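Local coordinates for enoyl-CoA hydratase/isomerase family protein (Bacillus anthracis, PDB 3KQF), which probably catalyses the reversible hydration of 2-trans-enoyl-CoA thioesters to 3-hydroxyacyl-CoA, the hydratase step of fatty-acid beta-oxidation, as a member of the crotonase family, at residues Q8-D13 / Q42-Q47; L24-Q29 / L35-E40; V212-E217 / E239-T244; G250-A253 / K257-P260. One frame throughout, in Å; residues are numbered along the deposited sequence. Where two conformers were deposited one is given.

Interaction 1: residues Q8-D13 / Q42-Q47; sequences QNISVD and QNILTQ
Ile10 and Val12 meet Ile44 through methyl and methylene groups alone, and the flat group beside them is the carbonyl of Gln42, two residues before Ile44 on helix 35-49. Its oxygen takes two donors from opposite faces of the carbonyl plane: Thr46 N, in the ordinary helical bond, and Thr46 OG1, which lies 2.9 Å from Gln42 O and is tilted 30° from the plane. The amide end of Gln42 has a separate partner, Thr94 on helix 81-99.

The contact itself is a fork. With CG1 anti to its backbone nitrogen (chi1 -177°), Ile44 sends one branch to each strand residue. Its CG1 lies 3.7 Å from Val12 CG2, the two side chains coming tip to tip, and its CD1 adds a looser touch to the same methyl. Its CG2 turns to Ile10, whose side chain crosses it obliquely and brings CD1 to 3.7 Å from Ile44 CG2. Ile10 and Ile44 were each modelled in two conformers, so the exact placing of these tips is tentative.

Strand 10-13 is one of the two outermost strands of the six-stranded sheet within the chain. It runs antiparallel to strand 19-24, with backbone bonds from Ser11 to Ser23 and from Asp13 to Lys21. Beta-branched residues suit it, being at ease in extended chain. Ile10 also touches Leu37, two turns before Ile44. In this patch only carbon meets carbon, so dispersion and the exclusion of water hold it; directional bonding comes from Glu40 of the same helix, which accepts from the backbone of Gln8 and Asn9.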
# COMPACT_ATOMS: atom_id res chain seq x y z
N GLN A 8 35.03 13.67 -9.63
CA GLN A 8 35.67 12.48 -10.17
C GLN A 8 34.83 11.20 -10.09
O GLN A 8 35.04 10.28 -10.87
CB GLN A 8 37.00 12.22 -9.46
CG GLN A 8 38.05 13.30 -9.66
CD GLN A 8 39.41 12.89 -9.13
OE1 GLN A 8 39.56 11.81 -8.55
NE2 GLN A 8 40.41 13.74 -9.32
N ASN A 9 33.90 11.15 -9.14
CA ASN A 9 33.09 9.96 -8.91
C ASN A 9 31.66 10.06 -9.44
O ASN A 9 30.94 9.06 -9.47
CB ASN A 9 33.08 9.63 -7.42
CG ASN A 9 34.47 9.24 -6.91
OD1 ASN A 9 35.02 8.21 -7.30
ND2 ASN A 9 35.03 10.05 -6.02
N ILE A 10 31.23 11.26 -9.82
CA ILE A 10 29.92 11.45 -10.42
C ILE A 10 30.03 12.41 -11.60
O ILE A 10 31.04 13.10 -11.77
CB ILE A 10 28.85 11.96 -9.44
CG1 ILE A 10 29.17 13.38 -8.99
CG2 ILE A 10 28.71 11.02 -8.23
CD1 ILE A 10 28.11 13.93 -8.05
N SER A 11 29.00 12.41 -12.43
CA SER A 11 28.92 13.28 -13.60
C SER A 11 27.61 14.05 -13.46
O SER A 11 26.62 13.49 -13.01
CB SER A 11 28.88 12.47 -14.89
OG SER A 11 30.04 11.69 -15.06
N VAL A 12 27.62 15.33 -13.80
CA VAL A 12 26.39 16.12 -13.73
C VAL A 12 26.17 16.72 -15.11
O VAL A 12 27.09 17.32 -15.66
CB VAL A 12 26.46 17.25 -12.69
CG1 VAL A 12 25.18 18.08 -12.71
CG2 VAL A 12 26.70 16.69 -11.31
N ASP A 13 24.99 16.51 -15.68
CA ASP A 13 24.68 17.03 -17.02
C ASP A 13 23.37 17.82 -17.05
O ASP A 13 22.29 17.28 -16.73
CB ASP A 13 24.63 15.89 -18.03
CG ASP A 13 24.44 16.39 -19.47
OD1 ASP A 13 24.61 17.60 -19.74
OD2 ASP A 13 24.12 15.55 -20.34
N GLN A 42 26.59 14.65 -2.09
CA GLN A 42 26.00 15.59 -1.14
C GLN A 42 26.23 17.04 -1.57
O GLN A 42 25.36 17.88 -1.42
CB GLN A 42 26.54 15.37 0.27
CG GLN A 42 26.12 14.04 0.93
CD GLN A 42 26.61 13.92 2.37
OE1 GLN A 42 27.31 14.78 2.87
NE2 GLN A 42 26.24 12.82 3.03
N ASN A 43 27.43 17.35 -2.07
CA ASN A 43 27.74 18.71 -2.51
C ASN A 43 26.86 19.14 -3.69
O ASN A 43 26.36 20.26 -3.71
CB ASN A 43 29.23 18.85 -2.85
CG ASN A 43 30.14 18.63 -1.65
OD1 ASN A 43 29.70 18.64 -0.50
ND2 ASN A 43 31.44 18.44 -1.90
N ILE A 44 26.67 18.25 -4.67
CA ILE A 44 25.83 18.59 -5.82
C ILE A 44 24.36 18.67 -5.40
O ILE A 44 23.62 19.51 -5.90
CB ILE A 44 26.01 17.61 -7.01
CG1 ILE A 44 25.15 18.06 -8.20
CG2 ILE A 44 25.63 16.20 -6.61
CD1 ILE A 44 25.48 19.43 -8.72
N LEU A 45 23.94 17.80 -4.49
CA LEU A 45 22.55 17.85 -3.98
C LEU A 45 22.27 19.22 -3.31
O LEU A 45 21.19 19.79 -3.46
CB LEU A 45 22.27 16.68 -3.04
CG LEU A 45 22.19 15.31 -3.75
CD1 LEU A 45 22.12 14.16 -2.76
CD2 LEU A 45 21.00 15.26 -4.72
N THR A 46 23.27 19.75 -2.59
CA THR A 46 23.15 21.06 -1.92
C THR A 46 22.99 22.18 -2.94
O THR A 46 22.26 23.14 -2.70
CB THR A 46 24.37 21.38 -1.04
OG1 THR A 46 24.51 20.35 -0.06
CG2 THR A 46 24.22 22.74 -0.33
N GLN A 47 23.68 22.06 -4.07
CA GLN A 47 23.59 23.06 -5.13
C GLN A 47 22.21 23.01 -5.80
O GLN A 47 21.53 24.01 -5.91
CB GLN A 47 24.72 22.83 -6.15
CG GLN A 47 24.75 23.82 -7.31
CD GLN A 47 26.08 23.79 -8.09
OE1 GLN A 47 26.89 22.87 -7.94
NE2 GLN A 47 26.30 24.81 -8.92

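Interaction 2: residues L24-Q29 / L35-E40; sequences LNRERQ and LALLEE
Leu24 and Leu37 lie closest in the backbone, their CA atoms 8.0 Å apart, as the chain leaves strand 19-24, makes a short 3-10 turn at Glu27 and Arg28, and returns as helix 35-49. Leu37 reaches across to both Leu24 and Arg26. Its CG is anti to the backbone nitrogen (chi1 175°), which points the isobutyl fork out from the helix with CD2 nearer Leu24 and CD1 chiefly against Arg26. Leu24 CD2 is 4.1 Å from Leu37 CD2, the two side chains crossing at about a right angle. CD1 is met by the aliphatic part of Arg26, where CD comes to 3.8 Å from Leu37 CD1 and CG stands slightly further off.

The arrangement belongs to a beta-alpha-beta crossover: helix 35-49 links strand 19-24 to its parallel neighbour 56-61, and Leu24 bonds through its backbone to Thr60 and Ala62. A branched, wholly apolar leucine suits the buried helix face.

Arginine suits the neighbouring place because its stem is greasy and its end charged. Bent at chi3 (71°), the chain turns its guanidinium away to Asp72, a salt-bridge partner of NH1, and to the carbonyl of Ser32. Gln29 CB lies 3.8 Å above the centre of one guanidinium face. Asp72 belongs to the Gly-Ala-Asp sequence which, in relatives, lies beside a backbone NH of the oxyanion hole.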
# COMPACT_ATOMS: atom_id res chain seq x y z
N LEU A 24 26.14 8.27 -11.36
CA LEU A 24 27.21 7.69 -10.54
C LEU A 24 28.26 7.26 -11.57
O LEU A 24 27.93 6.62 -12.57
CB LEU A 24 26.73 6.51 -9.70
CG LEU A 24 25.56 6.77 -8.75
CD1 LEU A 24 25.24 5.52 -7.95
CD2 LEU A 24 25.82 7.94 -7.81
N ASN A 25 29.52 7.61 -11.33
CA ASN A 25 30.59 7.37 -12.30
C ASN A 25 31.81 6.61 -11.76
O ASN A 25 32.93 7.13 -11.73
CB ASN A 25 31.05 8.71 -12.88
CG ASN A 25 31.92 8.56 -14.11
OD1 ASN A 25 31.79 7.60 -14.87
ND2 ASN A 25 32.82 9.53 -14.32
N ARG A 26 31.57 5.36 -11.37
CA ARG A 26 32.60 4.47 -10.90
C ARG A 26 32.33 3.11 -11.54
O ARG A 26 32.14 2.12 -10.84
CB ARG A 26 32.56 4.34 -9.38
CG ARG A 26 32.76 5.62 -8.60
CD ARG A 26 32.93 5.26 -7.12
NE ARG A 26 34.21 4.60 -6.89
CZ ARG A 26 34.46 3.70 -5.95
NH1 ARG A 26 33.49 3.26 -5.15
NH2 ARG A 26 35.69 3.19 -5.84
N GLU A 27 32.29 3.06 -12.87
CA GLU A 27 31.99 1.82 -13.60
C GLU A 27 32.81 0.60 -13.19
O GLU A 27 32.25 -0.49 -13.02
CB GLU A 27 32.10 1.99 -15.12
CG GLU A 27 31.11 2.91 -15.75
CD GLU A 27 31.23 2.96 -17.28
OE1 GLU A 27 31.49 1.91 -17.91
OE2 GLU A 27 31.06 4.06 -17.84
N ARG A 28 34.13 0.78 -13.04
CA ARG A 28 35.03 -0.33 -12.64
C ARG A 28 34.62 -0.93 -11.30
O ARG A 28 34.90 -2.11 -11.04
CB ARG A 28 36.49 0.13 -12.48
CG ARG A 28 37.21 0.55 -13.73
CD ARG A 28 38.67 0.90 -13.41
NE ARG A 28 39.48 -0.27 -13.03
CZ ARG A 28 40.77 -0.23 -12.69
NH1 ARG A 28 41.42 0.93 -12.66
NH2 ARG A 28 41.42 -1.34 -12.37
N GLN A 29 34.02 -0.11 -10.45
CA GLN A 29 33.60 -0.54 -9.12
C GLN A 29 32.08 -0.79 -9.03
O GLN A 29 31.52 -0.81 -7.94
CB GLN A 29 34.06 0.49 -8.08
CG GLN A 29 35.60 0.73 -7.99
CD GLN A 29 36.19 1.75 -8.99
OE1 GLN A 29 35.47 2.40 -9.76
NE2 GLN A 29 37.52 1.90 -8.95
N LEU A 35 32.87 6.62 0.36
CA LEU A 35 32.70 7.87 1.10
C LEU A 35 33.03 9.06 0.20
O LEU A 35 32.39 10.09 0.28
CB LEU A 35 33.55 7.90 2.37
CG LEU A 35 33.25 6.78 3.39
CD1 LEU A 35 34.11 6.92 4.63
CD2 LEU A 35 31.78 6.81 3.77
N ALA A 36 34.02 8.91 -0.67
CA ALA A 36 34.40 10.00 -1.58
C ALA A 36 33.24 10.33 -2.54
O ALA A 36 32.93 11.52 -2.77
CB ALA A 36 35.68 9.66 -2.35
N LEU A 37 32.60 9.30 -3.09
CA LEU A 37 31.44 9.52 -3.97
C LEU A 37 30.29 10.17 -3.21
O LEU A 37 29.66 11.10 -3.71
CB LEU A 37 30.99 8.21 -4.62
CG LEU A 37 29.71 8.23 -5.49
CD1 LEU A 37 29.71 7.09 -6.51
CD2 LEU A 37 28.44 8.17 -4.63
N LEU A 38 30.04 9.71 -1.98
CA LEU A 38 28.96 10.27 -1.17
C LEU A 38 29.18 11.76 -0.90
O LEU A 38 28.24 12.55 -0.95
CB LEU A 38 28.76 9.47 0.12
CG LEU A 38 28.28 8.03 -0.08
CD1 LEU A 38 28.36 7.29 1.24
CD2 LEU A 38 26.87 7.94 -0.66
N GLU A 39 30.44 12.14 -0.65
CA GLU A 39 30.82 13.56 -0.44
C GLU A 39 30.46 14.42 -1.66
O GLU A 39 29.84 15.48 -1.51
CB GLU A 39 32.33 13.66 -0.18
CG GLU A 39 32.91 15.09 -0.13
CD GLU A 39 32.41 15.91 1.04
OE1 GLU A 39 31.82 15.32 1.98
OE2 GLU A 39 32.63 17.14 1.03
N GLU A 40 30.84 13.96 -2.85
CA GLU A 40 30.54 14.68 -4.09
C GLU A 40 29.04 14.78 -4.37
O GLU A 40 28.54 15.82 -4.83
CB GLU A 40 31.24 14.03 -5.30
CG GLU A 40 32.73 14.20 -5.30
CD GLU A 40 33.41 13.60 -6.51
OE1 GLU A 40 32.75 12.91 -7.30
OE2 GLU A 40 34.63 13.84 -6.68

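Interaction 3: residues V212-E217 / E239-T244; sequences VRLAKE and EGVIHT
Leu214 swings its CG beside the backbone nitrogen and away from the carbonyl carbon (chi1 -78°), carrying CD1 across to helix 227-242, while Val241 has CG1 in the corresponding position (chi1 -65°) and offers that methyl in return. Leu214 CD1 comes to 3.5 Å from Val241 CG1, a close van der Waals approach, and the two side chains slide past each other in opposite directions. The same leucine methyl rests on main chain as well, lying 3.7 Å from Gly240 C. Glycine suits this place because it leaves its backbone bare to the incoming methyl, and the CA atoms of Leu214 and Gly240 are 7.6 Å apart.

Helices 209-222 and 227-242 form a helical hairpin in the C-terminal helical region that, in crotonase-family trimers, packs against neighbouring subunits. Here Val241 also touches Ala143 of the second subunit, and Glu239 makes a salt bridge to Arg85 of that subunit. On the facing helix, Lys216 runs extended to a salt bridge with Asp125 of its own chain.

Just past the apolar touch the chain turns into helix 245-255. Thr244 manages the change. Its OG1 gives a hydrogen bond of 2.7 Å to Val241 O, which Thr244 N also reaches, and the same hydroxyl oxygen accepts from Arg247 N as N-cap. Threonine suits the position because one short side chain can both give and receive.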
# COMPACT_ATOMS: atom_id res chain seq x y z
N VAL A 212 4.10 21.65 -9.01
CA VAL A 212 4.78 20.36 -8.90
C VAL A 212 5.51 20.26 -7.55
O VAL A 212 5.42 19.24 -6.86
CB VAL A 212 5.74 20.11 -10.07
CG1 VAL A 212 6.62 18.86 -9.84
CG2 VAL A 212 4.97 19.98 -11.39
N ARG A 213 6.22 21.33 -7.19
CA ARG A 213 6.95 21.35 -5.91
C ARG A 213 6.01 21.23 -4.73
O ARG A 213 6.30 20.49 -3.78
CB ARG A 213 7.81 22.63 -5.79
CG ARG A 213 8.95 22.66 -6.81
CD ARG A 213 10.07 23.63 -6.40
NE ARG A 213 11.17 23.65 -7.36
CZ ARG A 213 12.38 24.18 -7.13
NH1 ARG A 213 12.68 24.71 -5.95
NH2 ARG A 213 13.31 24.15 -8.08
N LEU A 214 4.90 21.97 -4.77
CA LEU A 214 3.89 21.88 -3.70
C LEU A 214 3.24 20.48 -3.65
O LEU A 214 2.96 19.96 -2.56
CB LEU A 214 2.84 23.00 -3.85
CG LEU A 214 3.27 24.39 -3.38
CD1 LEU A 214 2.27 25.48 -3.86
CD2 LEU A 214 3.40 24.41 -1.85
N ALA A 215 3.02 19.87 -4.80
CA ALA A 215 2.48 18.49 -4.85
C ALA A 215 3.44 17.53 -4.18
O ALA A 215 3.02 16.64 -3.42
CB ALA A 215 2.19 18.05 -6.30
N LYS A 216 4.74 17.66 -4.48
CA LYS A 216 5.73 16.79 -3.84
C LYS A 216 5.67 16.96 -2.32
O LYS A 216 5.63 15.98 -1.60
CB LYS A 216 7.15 17.04 -4.39
CG LYS A 216 8.22 16.21 -3.65
CD LYS A 216 9.59 16.19 -4.29
CE LYS A 216 10.54 15.24 -3.55
NZ LYS A 216 11.87 15.17 -4.21
N GLU A 217 5.61 18.20 -1.85
CA GLU A 217 5.54 18.44 -0.41
C GLU A 217 4.26 17.88 0.21
O GLU A 217 4.30 17.26 1.26
CB GLU A 217 5.69 19.93 -0.10
CG GLU A 217 7.09 20.44 -0.35
CD GLU A 217 7.27 21.91 0.01
OE1 GLU A 217 6.44 22.74 -0.42
OE2 GLU A 217 8.26 22.23 0.70
N GLU A 239 -3.33 26.91 -1.28
CA GLU A 239 -3.27 28.37 -1.14
C GLU A 239 -2.01 28.91 -1.81
O GLU A 239 -1.98 30.04 -2.26
CB GLU A 239 -3.28 28.77 0.34
CG GLU A 239 -4.52 28.34 1.07
CD GLU A 239 -5.76 29.08 0.60
OE1 GLU A 239 -6.80 28.43 0.40
OE2 GLU A 239 -5.66 30.31 0.40
N GLY A 240 -0.97 28.08 -1.87
CA GLY A 240 0.28 28.45 -2.51
C GLY A 240 0.22 28.54 -4.03
O GLY A 240 1.14 29.05 -4.64
N VAL A 241 -0.83 28.02 -4.66
CA VAL A 241 -0.93 28.10 -6.13
C VAL A 241 -2.01 29.03 -6.63
O VAL A 241 -1.90 29.57 -7.73
CB VAL A 241 -1.17 26.71 -6.76
CG1 VAL A 241 0.02 25.85 -6.52
CG2 VAL A 241 -2.46 26.05 -6.21
N ILE A 242 -3.06 29.24 -5.84
CA ILE A 242 -4.17 30.07 -6.31
C ILE A 242 -3.85 31.53 -6.65
O ILE A 242 -4.52 32.09 -7.52
CB ILE A 242 -5.44 29.97 -5.41
CG1 ILE A 242 -5.14 30.33 -3.96
CG2 ILE A 242 -6.02 28.57 -5.53
CD1 ILE A 242 -6.36 30.19 -3.05
N HIS A 243 -2.84 32.14 -6.02
CA HIS A 243 -2.48 33.55 -6.30
C HIS A 243 -1.33 33.70 -7.30
O HIS A 243 -0.93 34.81 -7.63
CB HIS A 243 -2.10 34.27 -4.98
CG HIS A 243 -1.85 35.74 -5.14
ND1 HIS A 243 -0.66 36.24 -5.63
CD2 HIS A 243 -2.61 36.82 -4.82
CE1 HIS A 243 -0.71 37.57 -5.63
NE2 HIS A 243 -1.88 37.94 -5.15
N THR A 244 -0.83 32.59 -7.83
CA THR A 244 0.32 32.62 -8.74
C THR A 244 -0.02 33.09 -10.14
O THR A 244 -1.15 32.95 -10.59
CB THR A 244 1.02 31.23 -8.83
OG1 THR A 244 0.12 30.25 -9.38
CG2 THR A 244 1.48 30.77 -7.46

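Interaction 4: residues G250-A253 / K257-P260; sequences GLQA and KRTP
Arg258 lays its guanidinium flat against the helix end at Ala253. Ala253 CA sits 3.9 Å above the centre of one face of the group, and Ala253 CB lies over the same face, 3.9 Å from Arg258 NH1. Gln252 comes from another direction: its CG stands at the guanidinium edge, near the plane and 3.9 Å from Arg258 NH2, and the two side chains run obliquely with their amide and guanidinium planes 61° apart. From CG to NE the arginine is extended, a shape that carries its head to two acidic partners outside the two segments, Glu256 near the helix end at NE and Glu249 a turn before Ala253 at NH1. This pairing probably fixes the rotation of the group, whereas the bond from NH1 to Thr259 O is weak.

A small alanine suits the spot because two neighbours must close on it. Beyond the arginine, Pro260 turns its ring inward and brings CB to 3.6 Å from Ala253 CB. Pro260 also packs on Thr141 of the second subunit, so this surface corner lies at an intersubunit contact.

The backbone sets the frame. Lys257 takes a left-handed conformation (phi 46°) with its CB directed away from the helix segment, and Arg258 N lies 3.0 Å from Ala253 O in a nearly straight bond (169°). That six-to-one bond, with a second bond back into the last turn and the positive phi of Lys257, makes a Schellman motif, which here ends helix 245-255.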
# COMPACT_ATOMS: atom_id res chain seq x y z
N GLY A 250 -2.14 29.23 -16.95
CA GLY A 250 -2.78 27.93 -17.18
C GLY A 250 -4.20 28.12 -17.69
O GLY A 250 -4.61 27.49 -18.67
N LEU A 251 -4.93 29.04 -17.05
CA LEU A 251 -6.30 29.34 -17.43
C LEU A 251 -6.37 29.93 -18.83
O LEU A 251 -7.14 29.46 -19.65
CB LEU A 251 -6.93 30.30 -16.42
CG LEU A 251 -7.11 29.75 -15.00
CD1 LEU A 251 -7.45 30.86 -14.00
CD2 LEU A 251 -8.16 28.65 -14.98
N GLN A 252 -5.53 30.94 -19.10
CA GLN A 252 -5.50 31.62 -20.40
C GLN A 252 -5.10 30.64 -21.51
O GLN A 252 -5.68 30.65 -22.59
CB GLN A 252 -4.53 32.81 -20.36
CG GLN A 252 -4.54 33.76 -21.58
CD GLN A 252 -5.76 34.68 -21.65
OE1 GLN A 252 -6.69 34.58 -20.85
NE2 GLN A 252 -5.74 35.60 -22.62
N ALA A 253 -4.09 29.81 -21.24
CA ALA A 253 -3.64 28.80 -22.21
C ALA A 253 -4.77 27.82 -22.55
O ALA A 253 -4.95 27.46 -23.71
CB ALA A 253 -2.43 28.05 -21.67
N LYS A 257 -6.54 27.47 -26.08
CA LYS A 257 -6.15 26.17 -26.65
C LYS A 257 -4.71 26.17 -27.20
O LYS A 257 -4.47 25.79 -28.36
CB LYS A 257 -7.16 25.72 -27.72
CG LYS A 257 -8.56 25.42 -27.15
CD LYS A 257 -9.52 24.94 -28.23
CE LYS A 257 -10.89 24.59 -27.64
NZ LYS A 257 -11.86 24.15 -28.69
N ARG A 258 -3.77 26.61 -26.38
CA ARG A 258 -2.34 26.65 -26.73
C ARG A 258 -1.55 26.10 -25.55
O ARG A 258 -2.10 25.95 -24.46
CB ARG A 258 -1.88 28.08 -27.01
CG ARG A 258 -1.99 28.99 -25.79
CD ARG A 258 -1.32 30.31 -26.00
NE ARG A 258 -1.60 31.20 -24.89
CZ ARG A 258 -0.93 31.22 -23.74
NH1 ARG A 258 0.09 30.39 -23.52
NH2 ARG A 258 -1.29 32.09 -22.80
N THR A 259 -0.26 25.84 -25.74
CA THR A 259 0.59 25.29 -24.67
C THR A 259 0.94 26.37 -23.64
O THR A 259 1.34 27.46 -24.02
CB THR A 259 1.91 24.74 -25.22
OG1 THR A 259 1.65 23.84 -26.30
CG2 THR A 259 2.68 24.01 -24.11
N PRO A 260 0.80 26.06 -22.34
CA PRO A 260 1.14 27.09 -21.37
C PRO A 260 2.67 27.21 -21.20
O PRO A 260 3.39 26.23 -21.40
CB PRO A 260 0.46 26.61 -20.09
CG PRO A 260 0.42 25.10 -20.22
CD PRO A 260 0.29 24.83 -21.71

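How the interactions relate
Interactions 1 and 2 adjoin, their centres 10 Å apart, and share helix 35-49: the earlier turn faces the loop after strand 19-24, the later turn the edge strand 10-13. Glu40 and the backbone of Asn9 and Asn25 tie the two together. Interactions 3 and 4 follow in the C-terminal helices, on the opposite side of the chain's centre from interaction 2, with centres 18 Å apart; helices 227-242 and 245-255 are consecutive. Interactions 2 and 4 lie 43 Å apart between centres. The first pair thus joins helix to sheet in the core domain, while the second shapes the helical extension, where both contacts also meet the second subunit of the trimer.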